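Local coordinates for putative PLP-dependent aminotransferase (Bacillus cereus ATCC 10987, PDB 3JU7), which probably acts as a pyridoxal phosphate-dependent aminotransferase of the DegT/DnrJ/EryC1/StrS family, at residues Y80-S85 / A131-Y136; Q71-K76 / S180-Y185; G65-I70 / P92-W97. All coordinates share one frame; numbering follows the deposited sequence.

Contact 1: residues Y80-S85 / A131-Y136; sequences YALMPS and AIVVPY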
# COMPACT_ATOMS: atom_id res chain seq x y z
N TYR A 80 20.82 3.01 -11.88
CA TYR A 80 20.87 1.69 -11.24
C TYR A 80 20.68 1.74 -9.71
O TYR A 80 21.13 2.68 -9.03
CB TYR A 80 22.23 1.06 -11.50
CG TYR A 80 22.55 0.85 -12.95
CD1 TYR A 80 21.83 -0.06 -13.71
CD2 TYR A 80 23.60 1.51 -13.56
CE1 TYR A 80 22.14 -0.28 -15.02
CE2 TYR A 80 23.89 1.32 -14.89
CZ TYR A 80 23.16 0.39 -15.61
OH TYR A 80 23.42 0.15 -16.94
N ALA A 81 20.04 0.70 -9.19
CA ALA A 81 19.98 0.44 -7.74
C ALA A 81 20.90 -0.76 -7.48
O ALA A 81 20.60 -1.87 -7.95
CB ALA A 81 18.55 0.13 -7.29
N LEU A 82 22.04 -0.55 -6.82
CA LEU A 82 22.99 -1.65 -6.56
C LEU A 82 22.49 -2.41 -5.32
O LEU A 82 22.26 -1.81 -4.26
CB LEU A 82 24.41 -1.12 -6.32
CG LEU A 82 25.24 -0.74 -7.54
CD1 LEU A 82 24.43 0.06 -8.58
CD2 LEU A 82 26.47 -0.00 -7.04
N MSE A 83 22.23 -3.70 -5.49
CA MSE A 83 21.67 -4.52 -4.42
C MSE A 83 22.10 -5.97 -4.62
O MSE A 83 22.52 -6.36 -5.68
CB MSE A 83 20.14 -4.45 -4.43
CG MSE A 83 19.54 -4.92 -5.76
SE MSE A 83 17.61 -4.88 -5.87
CE MSE A 83 17.30 -2.99 -5.65
N PRO A 84 21.94 -6.78 -3.59
CA PRO A 84 22.17 -8.20 -3.79
C PRO A 84 21.07 -8.85 -4.62
O PRO A 84 19.94 -8.32 -4.66
CB PRO A 84 22.12 -8.74 -2.37
CG PRO A 84 21.18 -7.79 -1.66
CD PRO A 84 21.61 -6.45 -2.19
N SER A 85 21.40 -9.95 -5.31
CA SER A 85 20.41 -10.83 -5.94
C SER A 85 19.77 -11.69 -4.84
O SER A 85 18.56 -11.99 -4.87
CB SER A 85 21.09 -11.74 -6.96
OG SER A 85 20.20 -12.73 -7.45
N ALA A 131 22.29 5.29 -8.85
CA ALA A 131 21.24 6.12 -8.32
C ALA A 131 21.09 5.89 -6.82
O ALA A 131 20.72 6.81 -6.08
CB ALA A 131 19.91 5.84 -8.99
N ILE A 132 21.34 4.65 -6.40
CA ILE A 132 21.12 4.25 -5.01
C ILE A 132 21.74 2.88 -4.72
O ILE A 132 21.97 2.07 -5.62
CB ILE A 132 19.60 4.25 -4.68
CG1 ILE A 132 19.35 4.32 -3.16
CG2 ILE A 132 18.87 3.14 -5.43
CD1 ILE A 132 17.98 4.82 -2.81
N VAL A 133 22.03 2.65 -3.45
CA VAL A 133 22.51 1.38 -2.97
C VAL A 133 21.50 0.86 -1.95
O VAL A 133 21.10 1.58 -1.03
CB VAL A 133 23.92 1.53 -2.31
CG1 VAL A 133 24.31 0.26 -1.59
CG2 VAL A 133 24.98 1.96 -3.38
N VAL A 134 21.10 -0.40 -2.10
CA VAL A 134 20.04 -0.98 -1.28
C VAL A 134 20.52 -2.34 -0.76
O VAL A 134 20.25 -3.38 -1.37
CB VAL A 134 18.73 -1.10 -2.09
CG1 VAL A 134 17.54 -1.58 -1.22
CG2 VAL A 134 18.41 0.23 -2.77
N PRO A 135 21.25 -2.33 0.35
CA PRO A 135 21.65 -3.61 0.93
C PRO A 135 20.49 -4.26 1.67
O PRO A 135 19.52 -3.57 2.08
CB PRO A 135 22.78 -3.23 1.90
CG PRO A 135 22.48 -1.84 2.28
CD PRO A 135 21.75 -1.19 1.15
N TYR A 136 20.57 -5.58 1.79
CA TYR A 136 19.61 -6.36 2.60
C TYR A 136 20.29 -6.98 3.83
O TYR A 136 21.30 -7.64 3.71
CB TYR A 136 19.01 -7.42 1.71
CG TYR A 136 18.26 -8.52 2.40
CD1 TYR A 136 17.36 -8.27 3.41
CD2 TYR A 136 18.43 -9.84 1.99
CE1 TYR A 136 16.66 -9.31 4.02
CE2 TYR A 136 17.73 -10.88 2.60
CZ TYR A 136 16.86 -10.62 3.61
OH TYR A 136 16.20 -11.68 4.24
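Leu-82 binds the neighbouring strand through both of its backbone polar atoms. Its N donates to Ile-132 O at 2.9 Å, and its O accepts from Val-134 N at 2.8 Å in a nearly straight bond (171° at the hydrogen). Its side chain approaches Val-133 loosely, and at its root, CB lying 4.3 Å from Val-133 CG2. With CG anti to the carbonyl carbon (chi1 -80°), the branch beyond continues toward Leu-119, Ile-123 and Leu-126 of helix 116-126. The segment axes diverge by only 13°, marking parallel neighbours; strand 80-84 lies between 101-105 and 130-133 in what is probably the large-domain sheet of the type I aminotransferase fold. At the start of the pairing, Tyr-80 O takes two donors, Ala-131 N at 2.9 Å and the more distant Ile-132 N at 3.3 Å. Val-134 meets the first segment with its carbonyl as well as its N: Met-83 CB presses to 3.2 Å from Val-134 O, while the Pro-84 ring brings CD to the same oxygen. Beyond the Leu-82/Val-133 bridge, Pro-84 extends the contact, its CG meeting Tyr-136 CB at 4.0 Å with the two side chains nearly perpendicular. The Tyr-136 hydroxyl binds Phe-139 N.

Contact 2: residues Q71-K76 / S180-Y185; sequences QLKKRK and SGMIIY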
# COMPACT_ATOMS: atom_id res chain seq x y z
N GLN A 71 12.55 6.35 -3.96
CA GLN A 71 12.05 7.52 -4.71
C GLN A 71 12.56 8.82 -4.08
O GLN A 71 13.07 9.65 -4.79
CB GLN A 71 10.51 7.52 -4.78
CG GLN A 71 9.94 8.71 -5.53
CD GLN A 71 10.41 8.79 -6.98
OE1 GLN A 71 10.59 7.77 -7.64
NE2 GLN A 71 10.62 10.00 -7.47
N LEU A 72 12.46 8.99 -2.76
CA LEU A 72 12.99 10.21 -2.11
C LEU A 72 14.51 10.37 -2.24
O LEU A 72 15.02 11.44 -2.50
CB LEU A 72 12.64 10.22 -0.60
CG LEU A 72 13.24 11.36 0.23
CD1 LEU A 72 12.63 12.68 -0.24
CD2 LEU A 72 13.02 11.12 1.72
N LYS A 73 15.23 9.28 -2.02
CA LYS A 73 16.66 9.34 -1.80
C LYS A 73 17.49 9.10 -3.06
O LYS A 73 18.65 9.41 -3.09
CB LYS A 73 17.02 8.32 -0.73
CG LYS A 73 16.63 8.79 0.67
CD LYS A 73 17.13 7.93 1.79
CE LYS A 73 18.67 7.82 1.87
NZ LYS A 73 19.36 8.92 2.56
N LYS A 74 16.91 8.54 -4.11
CA LYS A 74 17.72 8.25 -5.28
C LYS A 74 18.35 9.51 -5.91
O LYS A 74 17.75 10.57 -5.99
CB LYS A 74 16.91 7.48 -6.33
CG LYS A 74 15.75 8.27 -6.90
CD LYS A 74 14.85 7.51 -7.87
CE LYS A 74 13.94 8.50 -8.58
NZ LYS A 74 13.23 7.88 -9.68
N ARG A 75 19.56 9.36 -6.42
CA ARG A 75 20.19 10.45 -7.15
C ARG A 75 19.51 10.56 -8.48
O ARG A 75 19.32 9.57 -9.20
CB ARG A 75 21.69 10.22 -7.30
CG ARG A 75 22.34 10.01 -5.96
CD ARG A 75 23.79 10.17 -5.99
NE ARG A 75 24.40 9.30 -6.97
CZ ARG A 75 25.72 9.18 -7.13
NH1 ARG A 75 26.55 9.87 -6.35
NH2 ARG A 75 26.21 8.34 -8.05
N LYS A 76 19.11 11.78 -8.80
CA LYS A 76 18.19 12.03 -9.89
C LYS A 76 18.78 11.70 -11.27
O LYS A 76 18.05 11.43 -12.19
CB LYS A 76 17.62 13.47 -9.81
CG LYS A 76 16.56 13.66 -8.68
N SER A 180 22.38 7.34 8.97
CA SER A 180 22.04 8.52 8.18
C SER A 180 21.06 8.25 7.06
O SER A 180 20.31 9.13 6.71
CB SER A 180 23.29 9.10 7.56
OG SER A 180 24.11 9.55 8.59
N GLY A 181 21.14 7.06 6.47
CA GLY A 181 20.22 6.70 5.40
C GLY A 181 18.87 6.31 5.97
O GLY A 181 18.45 6.80 7.03
N MSE A 182 18.18 5.43 5.26
CA MSE A 182 16.89 4.94 5.72
C MSE A 182 16.94 3.44 5.90
O MSE A 182 17.68 2.75 5.19
CB MSE A 182 15.80 5.33 4.73
CG MSE A 182 15.35 6.72 5.01
SE MSE A 182 14.11 7.55 3.83
CE MSE A 182 13.53 8.77 5.22
N ILE A 183 16.20 2.96 6.90
CA ILE A 183 16.02 1.53 7.16
C ILE A 183 14.53 1.20 7.06
O ILE A 183 13.69 1.87 7.66
CB ILE A 183 16.60 1.14 8.54
CG1 ILE A 183 18.01 1.79 8.68
CG2 ILE A 183 16.59 -0.34 8.69
CD1 ILE A 183 19.07 1.03 9.33
N ILE A 184 14.23 0.19 6.26
CA ILE A 184 12.88 -0.32 6.08
C ILE A 184 12.71 -1.66 6.83
O ILE A 184 13.54 -2.54 6.75
CB ILE A 184 12.55 -0.57 4.59
CG1 ILE A 184 12.93 0.64 3.69
CG2 ILE A 184 11.10 -0.94 4.46
CD1 ILE A 184 12.73 2.04 4.33
N TYR A 185 11.63 -1.76 7.59
CA TYR A 185 11.30 -2.94 8.32
C TYR A 185 9.86 -3.29 7.99
O TYR A 185 9.02 -2.40 7.71
CB TYR A 185 11.36 -2.73 9.84
CG TYR A 185 12.60 -2.15 10.43
CD1 TYR A 185 13.64 -2.95 10.90
CD2 TYR A 185 12.69 -0.77 10.66
CE1 TYR A 185 14.83 -2.36 11.50
CE2 TYR A 185 13.82 -0.19 11.25
CZ TYR A 185 14.90 -0.98 11.66
OH TYR A 185 16.00 -0.33 12.28
O HOH W 1 18.11 9.57 4.77
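The backbones of Lys-73, on the last turn of its helix, and Gly-181, just before strand 182-186, stay 8.5 Å apart at their CA atoms, so side chains and a water bridge the gap. Lys-73 spans most of it. Its methylene CD rests 3.7 Å from SE of Met-182, a selenomethionine, and the two chains meet at a slant. Farther along, CE lies 4.0 Å from Gly-181 CA, so the lysine runs close along the backbone there. Bends at chi3 (61°) and chi4 (83°) then turn NZ toward the Ser-180 carbonyl, but the direct separation is too long for a bond. One water fills the step: it accepts from Lys-73 NZ at 2.6 Å and donates to Ser-180 O at 3.0 Å. The ammonium also forms a salt bridge with Glu-152. In what is probably the large domain, as in other type I aminotransferase folds, the contact sets the C-terminal end of helix 62-73 against the beginning of a strand lying between 159-161 and 199-203. Met-182, extended beyond CG, reaches the helix a second time through CE, 4.2 Å from Leu-72 CD2; its other neighbours include Asp-208 and Ile-212 of helix 206-215.

Contact 3: residues G65-I70 / P92-W97; sequences GLMAAI and PLAAIW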
# COMPACT_ATOMS: atom_id res chain seq x y z
N GLY A 65 7.21 1.08 1.66
CA GLY A 65 8.23 1.86 2.34
C GLY A 65 9.51 1.88 1.51
O GLY A 65 10.18 2.92 1.38
N LEU A 66 9.88 0.73 0.95
CA LEU A 66 11.06 0.67 0.12
C LEU A 66 10.90 1.66 -1.02
O LEU A 66 11.82 2.49 -1.28
CB LEU A 66 11.36 -0.76 -0.40
CG LEU A 66 12.16 -1.64 0.57
CD1 LEU A 66 12.05 -3.12 0.22
CD2 LEU A 66 13.62 -1.20 0.58
N MSE A 67 9.73 1.59 -1.66
CA MSE A 67 9.42 2.45 -2.82
C MSE A 67 9.51 3.93 -2.48
O MSE A 67 10.15 4.71 -3.21
CB MSE A 67 8.04 2.09 -3.40
CG MSE A 67 8.05 0.73 -4.15
SE MSE A 67 6.25 0.06 -4.41
CE MSE A 67 5.71 1.34 -5.59
N ALA A 68 8.92 4.32 -1.36
CA ALA A 68 8.92 5.70 -0.92
C ALA A 68 10.37 6.16 -0.71
O ALA A 68 10.79 7.22 -1.24
CB ALA A 68 8.17 5.82 0.38
N ALA A 69 11.10 5.36 0.07
CA ALA A 69 12.48 5.67 0.47
C ALA A 69 13.42 5.81 -0.75
O ALA A 69 14.15 6.78 -0.86
CB ALA A 69 13.01 4.66 1.48
N ILE A 70 13.39 4.87 -1.66
CA ILE A 70 14.21 4.93 -2.88
C ILE A 70 13.85 6.14 -3.74
O ILE A 70 14.73 6.87 -4.18
CB ILE A 70 14.06 3.62 -3.71
CG1 ILE A 70 14.77 2.47 -2.99
CG2 ILE A 70 14.57 3.78 -5.17
CD1 ILE A 70 14.21 1.12 -3.30
N PRO A 92 14.16 -5.75 -5.54
CA PRO A 92 14.29 -5.19 -6.90
C PRO A 92 12.98 -4.60 -7.47
O PRO A 92 13.01 -3.63 -8.25
CB PRO A 92 14.78 -6.40 -7.74
CG PRO A 92 14.40 -7.65 -6.93
CD PRO A 92 14.47 -7.18 -5.48
N LEU A 93 11.83 -5.18 -7.12
CA LEU A 93 10.55 -4.61 -7.57
C LEU A 93 10.40 -3.18 -7.12
O LEU A 93 9.95 -2.31 -7.89
CB LEU A 93 9.37 -5.44 -7.08
CG LEU A 93 9.27 -6.82 -7.74
CD1 LEU A 93 8.26 -7.63 -6.97
CD2 LEU A 93 8.99 -6.76 -9.29
N ALA A 94 10.78 -2.92 -5.87
CA ALA A 94 10.69 -1.56 -5.35
C ALA A 94 11.51 -0.60 -6.24
O ALA A 94 11.03 0.49 -6.57
CB ALA A 94 11.14 -1.51 -3.93
N ALA A 95 12.70 -1.05 -6.70
CA ALA A 95 13.59 -0.19 -7.49
C ALA A 95 13.00 0.08 -8.89
O ALA A 95 13.03 1.22 -9.39
CB ALA A 95 15.01 -0.81 -7.63
N ILE A 96 12.48 -0.98 -9.49
CA ILE A 96 11.90 -0.93 -10.81
C ILE A 96 10.70 0.04 -10.83
O ILE A 96 10.54 0.77 -11.78
CB ILE A 96 11.46 -2.36 -11.28
CG1 ILE A 96 12.66 -3.27 -11.45
CG2 ILE A 96 10.70 -2.28 -12.56
CD1 ILE A 96 12.31 -4.77 -11.68
N TRP A 97 9.88 0.04 -9.77
CA TRP A 97 8.76 0.97 -9.68
C TRP A 97 9.24 2.43 -9.55
O TRP A 97 8.53 3.36 -9.94
CB TRP A 97 7.84 0.64 -8.49
CG TRP A 97 6.78 -0.38 -8.75
CD1 TRP A 97 6.83 -1.71 -8.42
CD2 TRP A 97 5.47 -0.16 -9.32
NE1 TRP A 97 5.65 -2.33 -8.77
CE2 TRP A 97 4.80 -1.41 -9.32
CE3 TRP A 97 4.81 0.95 -9.82
CZ2 TRP A 97 3.51 -1.57 -9.83
CZ3 TRP A 97 3.51 0.80 -10.30
CH2 TRP A 97 2.89 -0.46 -10.31
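The Trp-97 indole has the selenomethionine Met-67 on one side, with CE 3.6 Å above the ring plane and displaced toward the rim. Met-67 SE stands 4.7 Å from the centroid of the five-membered ring and 26° off its normal, an oblique Met-aromatic contact. The bend at chi3 (68°) folds the methyl back over the root of the indole, bringing CE to 3.7 Å from Trp-97 CB. The second subunit also reaches this ring: Phe-231 of that chain stacks with it, and Gly-230 O of the same chain accepts a hydrogen bond from NE1. The helices themselves meet at Ala-94. Their short-segment axes pass 8.6 Å apart with a crossing angle of -46°, and the CA atoms of Met-67 and Ala-94 come within 4.9 Å, a close approach allowed by the small Ala-94, whose methyl lies beside the line between them. That methyl meets three residues of helix 62-73: Ala-94 CB lies 3.6 Å from Leu-66 CB and 3.8 Å from Met-67 CG, and Ile-70 CD1 also approaches it, at 4.1 Å. Ala-95 turns its CB the other way, so helix 90-97 contacts helix 62-73 through Ala-94 and strand 80-84 through Ala-95. Across the segments the touching side-chain groups are hydrocarbon, selenium and indole, so shape and dispersion set the fit, while the Trp-97 N-H serves the dimer interface.

In the fold
From the N terminus, helix 62-73 supplies residues first to contact 3 and then to contact 2, before the chain enters strand 80-84 of contact 1. Contact 3 closes first, when helix 90-97 returns against helix 62-73. Contact 1 closes at 131-136 and crosses contact 3, since its first segment falls between the two helices. Contact 2 closes last, at 180-185; its span encloses contact 1 and also crosses contact 3. Direct contacts join all three: Ile-132 CD1 lies 3.8 Å from Ile-70 CA, Met-182 SE meets Ala-69 CB, and Ala-131 O probably accepts a hydrogen bond from Arg-75 N. Helix 62-73 thus packs on both helix 90-97 and strand 182-186, while helix 90-97 packs directly on strand 80-84.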